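Local coordinates for protein catalase (Exiguobacterium oxidotolerans, PDB 2J2M) that breaks hydrogen peroxide down to water and oxygen at a haem iron, working as a tetrameric catalase, at residues Phe91-Thr96 / Ala308-Val313; Arg111-Lys116 / Arg191-Ser196; Pro256-Phe261 / Gly295-Asn300. One frame throughout, in Å; residues are numbered along the deposited sequence.

Each contact has at least one segment on a strand of the antiparallel beta barrel; only contact 3 joins two of its long strands. Contact 1 lies on strand 87-95 and contact 2 on its sheet neighbour 112-119, centres about 12 Å apart; Arg-93 N lies 2.8 Å from Ser-114 O, a probable hydrogen bond. Arg-93 in the first and Gly-112, Phe-113 and Ser-114 in the second belong to the haem pocket. Contact 3 lies about 10 Å from contact 2 and 17 Å from contact 1, centre to centre, its Leu-299 side chain about 12 Å from the haem. Met-193 O, 2.8 Å from Trp-258 NE1, ties it to contact 2, and Phe-94 packs against Met-193 and Trp-258.

Contact 1. Residues Phe91-Thr96 / Ala308-Val313; sequences FARFST and AETESV. With HEM (protoporphyrin IX containing Fe), chain E.
Glu-309 touches the ring of Phe-91 mainly through its uncharged parts: its carbonyl O lies 3.8 Å from Phe-91 CE2, and its CB comes close to CZ. The carboxylate is bound by His-63 and by the backbone N of Asn-305. Thr-310 meets two side chains at once. Its OG1 sits at the edge of the Phe-91 ring, in plane and 3.9 Å from CZ, while CG2, anti to the backbone N, packs 3.6 Å from Arg-93 NE. Glu-311 sets out away from the strand, but its end swings back and reaches Arg-93 through a water. That water donates to Glu-311 OE1 at 2.8 Å and accepts from Arg-93 NH2 at 2.6 Å, lying in the guanidinium plane; Glu-311 OE2 salt-bridges Arg-53. Val-313 brings CG1 to the edge of the Phe-91 ring, 3.9 Å from CE2. The Arg-93 chain runs extended to NE and then turns at CD-NE (chi4 -79°), which brings NH1 to haem propionate O2A (3.1 Å, N-H...O 155°); NH1 also bonds His-56 O. A buried arginine thus faces a propionate directly and a glutamate through water, an arrangement likely to favour the ionised propionate and, with Arg-53, Arg-346 and Gln-343, to hold the haem.

Contact 2. Residues Arg111-Lys116 / Arg191-Ser196; sequences RGFSVK and RKMRGS. With HEM (protoporphyrin IX containing Fe), chain E.
Met-193 reaches from its loop across to Arg-111, Gly-112 and Phe-113, and its chain is the one to follow. At CB the torsion sets CG between the backbone N and the carbonyl carbon (chi1 80°), and from CG onward the chain runs extended toward strand 112-119. SD rests 3.5 Å from Arg-111 CB and lies close to Arg-111 CG as well, the two side chains crossing at about a right angle. The tip, CE, comes down 3.5 Å from Gly-112 O and also packs against Phe-113 CD2 at 4.1 Å. The Phe-113 ring lies beside it: CD2 lies 3.4 Å from both Arg-194 O and Gly-195 CA, and this closeness fits a glycine, since a CB at Gly-195 would stand 2.7 Å from Phe-113 CD2. On the haem side Gly-112 CA is 3.4 Å from the methyl CMA, and Ser-114 OG sits 3.3 Å from CBA of a propionate arm. Arg-111 sends its guanidinium elsewhere, to Leu-107 O and Asp-109 O. In the barrel, strand 112-119 is paired with 87-95 and 122-129; Phe-113 stacks on Trp-217 of strand 210-219 and touches Met-297 of strand 292-302, and Met-193 leans on Phe-94 of strand 87-95.

Contact 3. Residues Pro256-Phe261 / Gly295-Asn300; sequences PEWDLF and GTMTLN
Strands 257-265 and 292-302 are antiparallel neighbours in the catalase beta barrel, and Pro-256 to Leu-260 pairs here with Gly-295 to Leu-299. The segment axes come within 4.5 Å, their directions 152° apart. Trp-258 and Met-297 form a hydrogen-bonded pair: Met-297 N donates to Trp-258 O at 2.8 Å, and Trp-258 N donates to Met-297 O at 2.9 Å. Further along, Leu-299 N donates to Pro-256 O almost straight. At the far end Leu-260 N is well bound to Gly-295 O, whereas the return bond from Gly-295 N to Leu-260 O is weak. Between these lie the non-hydrogen-bonded pairs Glu-257 with Thr-298 and Asp-259 with Thr-296, where CA-H...O contacts such as Glu-257 CA to Met-297 O (3.0 Å) also bring the backbones together.

Strand 257-265 pairs on its other side with 210-219, and 292-302 with 59-68, so the two sit in the middle of that run of barrel strands. Trp-258, Leu-260 and Met-297 point to the buried face. Trp-258 CE3 meets Met-297 CE at 3.8 Å, and CZ3 meets Leu-299 CD2 at 3.7 Å; Phe-113 joins this cluster edge-to-face with Trp-258, and Met-297 touches Val-90 and Phe-66 of other strands.

The opposite face is polar and partly exposed. CG of Glu-257 lies anti to the carbonyl carbon (chi1 -62°) and the chain runs extended beyond it, which lays the carboxylate alongside Thr-298. Thr-298 OG1 donates to Glu-257 OE2 at 2.6 Å, coming from above the carboxylate plane, 54° out of it. With an alanine in place of Glu-257, Thr-298 OG1 would probably lose its acceptor and its hydroxyl be set free to turn. Next along, Asp-259 OD2 lies 3.2 Å from Thr-296 CG2 and takes its hydrogen bond from His-293.

Contact 1. Residues Phe91-Thr96 / Ala308-Val313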
loop_
_atom_site.group_PDB
_atom_site.type_symbol
_atom_site.label_atom_id
_atom_site.label_comp_id
_atom_site.label_asym_id
_atom_site.label_seq_id
_atom_site.Cartn_x
_atom_site.Cartn_y
_atom_site.Cartn_z
ATOM N N PHE A 91 11.273 24.642 -6.891
ATOM C CA PHE A 91 11.836 23.366 -7.332
ATOM C C PHE A 91 11.190 23.033 -8.686
ATOM O O PHE A 91 9.988 23.170 -8.858
ATOM C CB PHE A 91 11.618 22.258 -6.284
ATOM C CG PHE A 91 12.250 20.930 -6.659
ATOM C CD1 PHE A 91 13.630 20.742 -6.556
ATOM C CD2 PHE A 91 11.475 19.880 -7.122
ATOM C CE1 PHE A 91 14.211 19.546 -6.895
ATOM C CE2 PHE A 91 12.065 18.650 -7.467
ATOM C CZ PHE A 91 13.439 18.491 -7.358
ATOM N N ALA A 92 12.009 22.662 -9.656
ATOM C CA ALA A 92 11.514 22.391 -11.000
ATOM C C ALA A 92 11.777 20.956 -11.414
ATOM O O ALA A 92 12.736 20.341 -10.946
ATOM C CB ALA A 92 12.132 23.358 -12.002
ATOM N N ARG A 93 10.912 20.425 -12.268
ATOM C CA ARG A 93 11.079 19.081 -12.823
ATOM C C ARG A 93 10.672 19.113 -14.290
ATOM O O ARG A 93 9.580 19.563 -14.625
ATOM C CB ARG A 93 10.262 18.005 -12.058
ATOM C CG ARG A 93 10.445 16.572 -12.617
ATOM C CD ARG A 93 9.854 15.465 -11.723
ATOM N NE ARG A 93 10.183 14.077 -12.136
ATOM C CZ ARG A 93 9.589 13.395 -13.131
ATOM N NH1 ARG A 93 8.647 13.985 -13.885
ATOM N NH2 ARG A 93 9.946 12.128 -13.391
ATOM N N PHE A 94 11.567 18.634 -15.138
ATOM C CA PHE A 94 11.347 18.533 -16.564
ATOM C C PHE A 94 11.312 17.056 -16.873
ATOM O O PHE A 94 11.889 16.263 -16.150
ATOM C CB PHE A 94 12.483 19.238 -17.316
ATOM C CG PHE A 94 12.667 20.683 -16.906
ATOM C CD1 PHE A 94 13.811 21.084 -16.215
ATOM C CD2 PHE A 94 11.665 21.639 -17.166
ATOM C CE1 PHE A 94 13.966 22.421 -15.822
ATOM C CE2 PHE A 94 11.820 22.960 -16.789
ATOM C CZ PHE A 94 12.964 23.356 -16.115
ATOM N N SER A 95 10.626 16.676 -17.936
ATOM C CA SER A 95 10.275 15.267 -18.130
ATOM C C SER A 95 9.895 14.978 -19.562
ATOM O O SER A 95 9.628 15.912 -20.316
ATOM C CB SER A 95 9.125 14.864 -17.180
ATOM O OG SER A 95 7.975 15.660 -17.390
ATOM N N THR A 96 9.932 13.704 -19.957
ATOM C CA THR A 96 9.239 13.273 -21.172
ATOM C C THR A 96 7.861 12.818 -20.729
ATOM O O THR A 96 7.493 13.110 -19.610
ATOM C CB THR A 96 9.977 12.149 -21.919
ATOM O OG1 THR A 96 10.233 11.062 -21.021
ATOM C CG2 THR A 96 11.264 12.669 -22.512
ATOM N N ALA A 308 14.421 11.349 -3.126
ATOM C CA ALA A 308 13.727 12.159 -2.129
ATOM C C ALA A 308 13.274 13.499 -2.668
ATOM O O ALA A 308 12.412 14.153 -2.072
ATOM C CB ALA A 308 14.598 12.379 -0.861
ATOM N N GLU A 309 13.848 13.929 -3.778
ATOM C CA GLU A 309 13.491 15.236 -4.290
ATOM C C GLU A 309 12.770 15.088 -5.612
ATOM O O GLU A 309 11.568 15.288 -5.663
ATOM C CB GLU A 309 14.717 16.186 -4.371
ATOM C CG GLU A 309 15.394 16.516 -2.996
ATOM C CD GLU A 309 16.698 17.292 -3.160
ATOM O OE1 GLU A 309 16.664 18.380 -3.762
ATOM O OE2 GLU A 309 17.756 16.817 -2.705
ATOM N N THR A 310 13.481 14.697 -6.669
ATOM C CA THR A 310 12.884 14.580 -7.995
ATOM C C THR A 310 11.789 13.494 -8.055
ATOM O O THR A 310 10.698 13.721 -8.629
ATOM C CB THR A 310 13.964 14.369 -9.080
ATOM O OG1 THR A 310 15.022 15.321 -8.887
ATOM C CG2 THR A 310 13.395 14.559 -10.491
ATOM N N GLU A 311 12.045 12.335 -7.453
ATOM C CA GLU A 311 11.084 11.251 -7.612
ATOM C C GLU A 311 9.860 11.477 -6.729
ATOM O O GLU A 311 8.750 11.165 -7.131
ATOM C CB GLU A 311 11.704 9.856 -7.395
ATOM C CG GLU A 311 10.752 8.674 -7.739
ATOM C CD GLU A 311 10.367 8.674 -9.229
ATOM O OE1 GLU A 311 11.238 9.056 -10.031
ATOM O OE2 GLU A 311 9.213 8.337 -9.603
ATOM N N SER A 312 10.071 12.074 -5.559
ATOM C CA SER A 312 9.028 12.205 -4.541
ATOM C C SER A 312 8.164 13.484 -4.619
ATOM O O SER A 312 7.091 13.540 -3.994
ATOM C CB SER A 312 9.623 12.026 -3.136
ATOM O OG SER A 312 9.890 10.653 -2.847
ATOM N N VAL A 313 8.612 14.508 -5.348
ATOM C CA VAL A 313 7.771 15.671 -5.567
ATOM C C VAL A 313 6.465 15.316 -6.284
ATOM O O VAL A 313 6.437 14.456 -7.168
ATOM C CB VAL A 313 8.518 16.837 -6.327
ATOM C CG1 VAL A 313 8.808 16.495 -7.810
ATOM C CG2 VAL A 313 7.755 18.179 -6.180
HETATM C CHA HEM E . 1.982 14.225 -15.071
HETATM C CHB HEM E . 1.686 17.965 -18.193
HETATM C CHC HEM E . -2.839 16.660 -19.237
HETATM C CHD HEM E . -2.787 13.405 -15.680
HETATM C C1A HEM E . 2.293 15.377 -15.787
HETATM C C2A HEM E . 3.526 16.158 -15.713
HETATM C C3A HEM E . 3.439 17.194 -16.582
HETATM C C4A HEM E . 2.159 17.101 -17.235
HETATM C CMA HEM E . 4.481 18.302 -16.868
HETATM C CAA HEM E . 4.721 15.806 -14.789
HETATM C CBA HEM E . 4.664 16.509 -13.431
HETATM C CGA HEM E . 5.919 16.112 -12.686
HETATM O O1A HEM E . 5.830 15.377 -11.667
HETATM O O2A HEM E . 7.026 16.515 -13.136
HETATM C C1B HEM E . 0.417 17.987 -18.707
HETATM C C2B HEM E . -0.177 19.043 -19.511
HETATM C C3B HEM E . -1.422 18.657 -19.790
HETATM C C4B HEM E . -1.655 17.371 -19.178
HETATM C CMB HEM E . 0.487 20.387 -19.925
HETATM C CAB HEM E . -2.491 19.438 -20.573
HETATM C CBB HEM E . -2.196 20.106 -21.683
HETATM C C1C HEM E . -3.278 15.738 -18.324
HETATM C C2C HEM E . -4.639 15.275 -18.134
HETATM C C3C HEM E . -4.600 14.377 -17.130
HETATM C C4C HEM E . -3.226 14.243 -16.674
HETATM C CMC HEM E . -5.903 15.756 -18.908
HETATM C CAC HEM E . -5.774 13.560 -16.540
HETATM C CBC HEM E . -6.660 14.110 -15.702
HETATM C C1D HEM E . -1.508 13.273 -15.186
HETATM C C2D HEM E . -1.115 12.353 -14.137
HETATM C C3D HEM E . 0.376 12.619 -13.937
HETATM C C4D HEM E . 0.733 13.667 -14.888
HETATM C CMD HEM E . -2.036 11.358 -13.354
HETATM C CAD HEM E . 1.318 11.933 -12.930
HETATM C CBD HEM E . 1.551 12.919 -11.783
HETATM C CGD HEM E . 2.195 12.262 -10.577
HETATM O O1D HEM E . 2.308 10.995 -10.481
HETATM O O2D HEM E . 2.588 13.031 -9.674
HETATM N NA HEM E . 1.490 16.000 -16.726
HETATM N NB HEM E . -0.508 16.981 -18.527
HETATM N NC HEM E . -2.455 15.093 -17.418
HETATM N ND HEM E . -0.409 14.019 -15.583
HETATM FE FE HEM E . -0.555 15.699 -16.834
HETATM O O HOH W 1 11.686 11.365 -11.551
#

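Contact 2. Residues Arg111-Lys116 / Arg191-Ser196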
loop_
_atom_site.group_PDB
_atom_site.type_symbol
_atom_site.label_atom_id
_atom_site.label_comp_id
_atom_site.label_asym_id
_atom_site.label_seq_id
_atom_site.Cartn_x
_atom_site.Cartn_y
_atom_site.Cartn_z
ATOM N N ARG A 111 7.487 17.804 -23.828
ATOM C CA ARG A 111 8.359 17.791 -22.667
ATOM C C ARG A 111 7.679 18.513 -21.514
ATOM O O ARG A 111 7.343 19.696 -21.649
ATOM C CB ARG A 111 9.690 18.480 -22.980
ATOM C CG ARG A 111 10.889 17.544 -23.140
ATOM C CD ARG A 111 10.645 16.499 -24.186
ATOM N NE ARG A 111 11.823 15.712 -24.506
ATOM C CZ ARG A 111 11.841 14.789 -25.475
ATOM N NH1 ARG A 111 10.732 14.549 -26.163
ATOM N NH2 ARG A 111 12.947 14.096 -25.756
ATOM N N GLY A 112 7.523 17.815 -20.387
ATOM C CA GLY A 112 6.963 18.405 -19.173
ATOM C C GLY A 112 7.843 19.510 -18.601
ATOM O O GLY A 112 9.082 19.416 -18.633
ATOM N N PHE A 113 7.182 20.547 -18.079
ATOM C CA PHE A 113 7.805 21.745 -17.515
ATOM C C PHE A 113 7.063 22.130 -16.205
ATOM O O PHE A 113 6.050 22.833 -16.217
ATOM C CB PHE A 113 7.739 22.879 -18.568
ATOM C CG PHE A 113 8.609 24.083 -18.257
ATOM C CD1 PHE A 113 8.525 24.735 -17.037
ATOM C CD2 PHE A 113 9.492 24.581 -19.224
ATOM C CE1 PHE A 113 9.322 25.850 -16.771
ATOM C CE2 PHE A 113 10.287 25.688 -18.979
ATOM C CZ PHE A 113 10.199 26.324 -17.740
ATOM N N SER A 114 7.559 21.637 -15.079
ATOM C CA SER A 114 6.864 21.781 -13.804
ATOM C C SER A 114 7.691 22.620 -12.815
ATOM O O SER A 114 8.891 22.375 -12.618
ATOM C CB SER A 114 6.542 20.391 -13.192
ATOM O OG SER A 114 5.684 19.621 -14.023
ATOM N N VAL A 115 7.031 23.585 -12.181
ATOM C CA VAL A 115 7.670 24.482 -11.206
ATOM C C VAL A 115 6.787 24.681 -9.960
ATOM O O VAL A 115 5.665 25.188 -10.051
ATOM C CB VAL A 115 8.057 25.846 -11.832
ATOM C CG1 VAL A 115 8.697 26.769 -10.783
ATOM C CG2 VAL A 115 9.016 25.637 -12.978
ATOM N N LYS A 116 7.316 24.247 -8.813
ATOM C CA LYS A 116 6.695 24.438 -7.494
ATOM C C LYS A 116 7.276 25.699 -6.850
ATOM O O LYS A 116 8.507 25.809 -6.672
ATOM C CB LYS A 116 6.964 23.219 -6.580
ATOM C CG LYS A 116 6.322 23.288 -5.171
ATOM C CD LYS A 116 6.529 22.003 -4.316
ATOM C CE LYS A 116 5.782 20.784 -4.854
ATOM N NZ LYS A 116 4.343 21.069 -5.126
ATOM N N ARG A 191 17.116 22.434 -20.816
ATOM C CA ARG A 191 17.481 23.837 -20.648
ATOM C C ARG A 191 17.321 24.615 -21.957
ATOM O O ARG A 191 17.350 25.862 -21.977
ATOM C CB ARG A 191 18.892 23.979 -20.062
ATOM C CG ARG A 191 20.007 23.513 -20.967
ATOM C CD ARG A 191 21.265 23.123 -20.177
ATOM N NE ARG A 191 22.190 24.236 -20.141
ATOM C CZ ARG A 191 23.249 24.374 -20.932
ATOM N NH1 ARG A 191 23.574 23.435 -21.811
ATOM N NH2 ARG A 191 24.009 25.453 -20.803
ATOM N N LYS A 192 17.123 23.878 -23.049
ATOM C CA LYS A 192 16.959 24.503 -24.356
ATOM C C LYS A 192 15.552 24.332 -24.921
ATOM O O LYS A 192 15.375 24.056 -26.104
ATOM C CB LYS A 192 18.011 23.979 -25.321
ATOM C CG LYS A 192 19.416 24.261 -24.836
ATOM C CD LYS A 192 20.459 23.998 -25.905
ATOM C CE LYS A 192 21.854 24.169 -25.296
ATOM N NZ LYS A 192 22.886 23.750 -26.273
ATOM N N MET A 193 14.564 24.519 -24.059
ATOM C CA MET A 193 13.162 24.407 -24.430
ATOM C C MET A 193 12.331 25.448 -23.699
ATOM O O MET A 193 12.729 25.981 -22.652
ATOM C CB MET A 193 12.625 23.014 -24.089
ATOM C CG MET A 193 12.255 22.828 -22.623
ATOM S SD MET A 193 11.886 21.105 -22.288
ATOM C CE MET A 193 11.430 21.191 -20.527
ATOM N N ARG A 194 11.158 25.714 -24.252
ATOM C CA ARG A 194 10.231 26.673 -23.671
ATOM C C ARG A 194 9.243 25.961 -22.749
ATOM O O ARG A 194 9.287 24.718 -22.604
ATOM C CB ARG A 194 9.504 27.446 -24.796
ATOM C CG ARG A 194 8.970 26.561 -25.939
ATOM C CD ARG A 194 7.724 27.149 -26.570
ATOM N NE ARG A 194 7.381 26.459 -27.821
ATOM C CZ ARG A 194 6.387 26.813 -28.641
ATOM N NH1 ARG A 194 6.185 26.122 -29.766
ATOM N NH2 ARG A 194 5.602 27.860 -28.343
ATOM N N GLY A 195 8.364 26.751 -22.115
ATOM C CA GLY A 195 7.283 26.226 -21.278
ATOM C C GLY A 195 5.979 26.921 -21.616
ATOM O O GLY A 195 5.991 28.071 -22.079
ATOM N N SER A 196 4.853 26.228 -21.383
ATOM C CA SER A 196 3.533 26.732 -21.733
ATOM C C SER A 196 2.496 26.235 -20.727
ATOM O O SER A 196 2.464 25.042 -20.417
ATOM C CB SER A 196 3.149 26.247 -23.136
ATOM O OG SER A 196 4.152 26.569 -24.074
HETATM C CHA HEM E . 1.982 14.225 -15.071
HETATM C CHB HEM E . 1.686 17.965 -18.193
HETATM C CHC HEM E . -2.839 16.660 -19.237
HETATM C CHD HEM E . -2.787 13.405 -15.680
HETATM C C1A HEM E . 2.293 15.377 -15.787
HETATM C C2A HEM E . 3.526 16.158 -15.713
HETATM C C3A HEM E . 3.439 17.194 -16.582
HETATM C C4A HEM E . 2.159 17.101 -17.235
HETATM C CMA HEM E . 4.481 18.302 -16.868
HETATM C CAA HEM E . 4.721 15.806 -14.789
HETATM C CBA HEM E . 4.664 16.509 -13.431
HETATM C CGA HEM E . 5.919 16.112 -12.686
HETATM O O1A HEM E . 5.830 15.377 -11.667
HETATM O O2A HEM E . 7.026 16.515 -13.136
HETATM C C1B HEM E . 0.417 17.987 -18.707
HETATM C C2B HEM E . -0.177 19.043 -19.511
HETATM C C3B HEM E . -1.422 18.657 -19.790
HETATM C C4B HEM E . -1.655 17.371 -19.178
HETATM C CMB HEM E . 0.487 20.387 -19.925
HETATM C CAB HEM E . -2.491 19.438 -20.573
HETATM C CBB HEM E . -2.196 20.106 -21.683
HETATM C C1C HEM E . -3.278 15.738 -18.324
HETATM C C2C HEM E . -4.639 15.275 -18.134
HETATM C C3C HEM E . -4.600 14.377 -17.130
HETATM C C4C HEM E . -3.226 14.243 -16.674
HETATM C CMC HEM E . -5.903 15.756 -18.908
HETATM C CAC HEM E . -5.774 13.560 -16.540
HETATM C CBC HEM E . -6.660 14.110 -15.702
HETATM C C1D HEM E . -1.508 13.273 -15.186
HETATM C C2D HEM E . -1.115 12.353 -14.137
HETATM C C3D HEM E . 0.376 12.619 -13.937
HETATM C C4D HEM E . 0.733 13.667 -14.888
HETATM C CMD HEM E . -2.036 11.358 -13.354
HETATM C CAD HEM E . 1.318 11.933 -12.930
HETATM C CBD HEM E . 1.551 12.919 -11.783
HETATM C CGD HEM E . 2.195 12.262 -10.577
HETATM O O1D HEM E . 2.308 10.995 -10.481
HETATM O O2D HEM E . 2.588 13.031 -9.674
HETATM N NA HEM E . 1.490 16.000 -16.726
HETATM N NB HEM E . -0.508 16.981 -18.527
HETATM N NC HEM E . -2.455 15.093 -17.418
HETATM N ND HEM E . -0.409 14.019 -15.583
HETATM FE FE HEM E . -0.555 15.699 -16.834
#

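Contact 3. Residues Pro256-Phe261 / Gly295-Asn300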
loop_
_atom_site.group_PDB
_atom_site.type_symbol
_atom_site.label_atom_id
_atom_site.label_comp_id
_atom_site.label_asym_id
_atom_site.label_seq_id
_atom_site.Cartn_x
_atom_site.Cartn_y
_atom_site.Cartn_z
ATOM N N PRO A 256 20.738 27.363 -15.817
ATOM C CA PRO A 256 19.600 27.510 -16.727
ATOM C C PRO A 256 18.624 28.589 -16.213
ATOM O O PRO A 256 18.286 28.593 -15.024
ATOM C CB PRO A 256 18.937 26.124 -16.677
ATOM C CG PRO A 256 19.993 25.216 -16.223
ATOM C CD PRO A 256 20.809 25.996 -15.263
ATOM N N GLU A 257 18.186 29.483 -17.103
ATOM C CA GLU A 257 17.292 30.557 -16.749
ATOM C C GLU A 257 16.178 30.631 -17.756
ATOM O O GLU A 257 16.400 30.356 -18.921
ATOM C CB GLU A 257 18.034 31.897 -16.728
ATOM C CG GLU A 257 19.166 31.980 -15.701
ATOM C CD GLU A 257 19.529 33.417 -15.309
ATOM O OE1 GLU A 257 19.440 34.342 -16.144
ATOM O OE2 GLU A 257 19.904 33.619 -14.141
ATOM N N TRP A 258 14.980 31.006 -17.312
ATOM C CA TRP A 258 13.881 31.291 -18.224
ATOM C C TRP A 258 13.189 32.565 -17.780
ATOM O O TRP A 258 13.085 32.847 -16.566
ATOM C CB TRP A 258 12.805 30.190 -18.199
ATOM C CG TRP A 258 13.148 28.848 -18.775
ATOM C CD1 TRP A 258 12.667 28.308 -19.934
ATOM C CD2 TRP A 258 13.987 27.845 -18.183
ATOM N NE1 TRP A 258 13.174 27.038 -20.122
ATOM C CE2 TRP A 258 13.989 26.732 -19.058
ATOM C CE3 TRP A 258 14.738 27.780 -17.004
ATOM C CZ2 TRP A 258 14.716 25.573 -18.789
ATOM C CZ3 TRP A 258 15.464 26.635 -16.741
ATOM C CH2 TRP A 258 15.444 25.544 -17.624
ATOM N N ASP A 259 12.659 33.310 -18.753
ATOM C CA ASP A 259 11.726 34.390 -18.442
ATOM C C ASP A 259 10.244 33.971 -18.462
ATOM O O ASP A 259 9.807 33.228 -19.344
ATOM C CB ASP A 259 12.001 35.586 -19.345
ATOM C CG ASP A 259 13.365 36.160 -19.099
ATOM O OD1 ASP A 259 14.316 35.680 -19.735
ATOM O OD2 ASP A 259 13.509 37.047 -18.238
ATOM N N LEU A 260 9.488 34.440 -17.478
ATOM C CA LEU A 260 8.027 34.195 -17.404
ATOM C C LEU A 260 7.213 35.379 -17.958
ATOM O O LEU A 260 7.356 36.515 -17.500
ATOM C CB LEU A 260 7.584 33.900 -15.964
ATOM C CG LEU A 260 6.107 33.587 -15.686
ATOM C CD1 LEU A 260 5.698 32.209 -16.244
ATOM C CD2 LEU A 260 5.819 33.634 -14.193
ATOM N N PHE A 261 6.371 35.093 -18.947
ATOM C CA PHE A 261 5.488 36.071 -19.512
ATOM C C PHE A 261 4.040 35.615 -19.283
ATOM O O PHE A 261 3.758 34.422 -19.043
ATOM C CB PHE A 261 5.729 36.238 -21.019
ATOM C CG PHE A 261 7.081 36.805 -21.393
ATOM C CD1 PHE A 261 7.204 38.137 -21.773
ATOM C CD2 PHE A 261 8.224 35.989 -21.419
ATOM C CE1 PHE A 261 8.437 38.672 -22.149
ATOM C CE2 PHE A 261 9.481 36.509 -21.780
ATOM C CZ PHE A 261 9.586 37.853 -22.147
ATOM N N GLY A 295 8.849 37.949 -14.747
ATOM C CA GLY A 295 10.072 37.717 -14.005
ATOM C C GLY A 295 10.897 36.640 -14.659
ATOM O O GLY A 295 10.693 36.314 -15.835
ATOM N N THR A 296 11.853 36.123 -13.888
ATOM C CA THR A 296 12.816 35.150 -14.366
ATOM C C THR A 296 13.206 34.080 -13.331
ATOM O O THR A 296 13.437 34.365 -12.148
ATOM C CB THR A 296 14.045 35.831 -15.119
ATOM O OG1 THR A 296 15.308 35.341 -14.625
ATOM C CG2 THR A 296 13.979 37.337 -15.049
ATOM N N MET A 297 13.228 32.831 -13.791
ATOM C CA MET A 297 13.618 31.723 -12.954
ATOM C C MET A 297 15.059 31.344 -13.266
ATOM O O MET A 297 15.446 31.239 -14.445
ATOM C CB MET A 297 12.674 30.529 -13.155
ATOM C CG MET A 297 13.187 29.198 -12.578
ATOM S SD MET A 297 12.008 27.799 -12.678
ATOM C CE MET A 297 11.935 27.508 -14.435
ATOM N N THR A 298 15.839 31.144 -12.202
ATOM C CA THR A 298 17.203 30.649 -12.293
ATOM C C THR A 298 17.290 29.346 -11.495
ATOM O O THR A 298 16.976 29.343 -10.316
ATOM C CB THR A 298 18.187 31.698 -11.717
ATOM O OG1 THR A 298 18.056 32.914 -12.466
ATOM C CG2 THR A 298 19.654 31.206 -11.771
ATOM N N LEU A 299 17.661 28.245 -12.147
ATOM C CA LEU A 299 17.966 26.985 -11.450
ATOM C C LEU A 299 19.487 26.874 -11.149
ATOM O O LEU A 299 20.315 26.690 -12.041
ATOM C CB LEU A 299 17.487 25.787 -12.275
ATOM C CG LEU A 299 16.079 25.176 -12.189
ATOM C CD1 LEU A 299 15.047 26.055 -11.528
ATOM C CD2 LEU A 299 15.616 24.727 -13.545
ATOM N N ASN A 300 19.831 26.979 -9.871
ATOM C CA ASN A 300 21.220 27.138 -9.469
ATOM C C ASN A 300 21.755 26.069 -8.489
ATOM O O ASN A 300 22.889 26.154 -8.025
ATOM C CB ASN A 300 21.443 28.558 -8.914
ATOM C CG ASN A 300 20.530 28.904 -7.727
ATOM O OD1 ASN A 300 19.928 28.048 -7.093
ATOM N ND2 ASN A 300 20.437 30.183 -7.438
#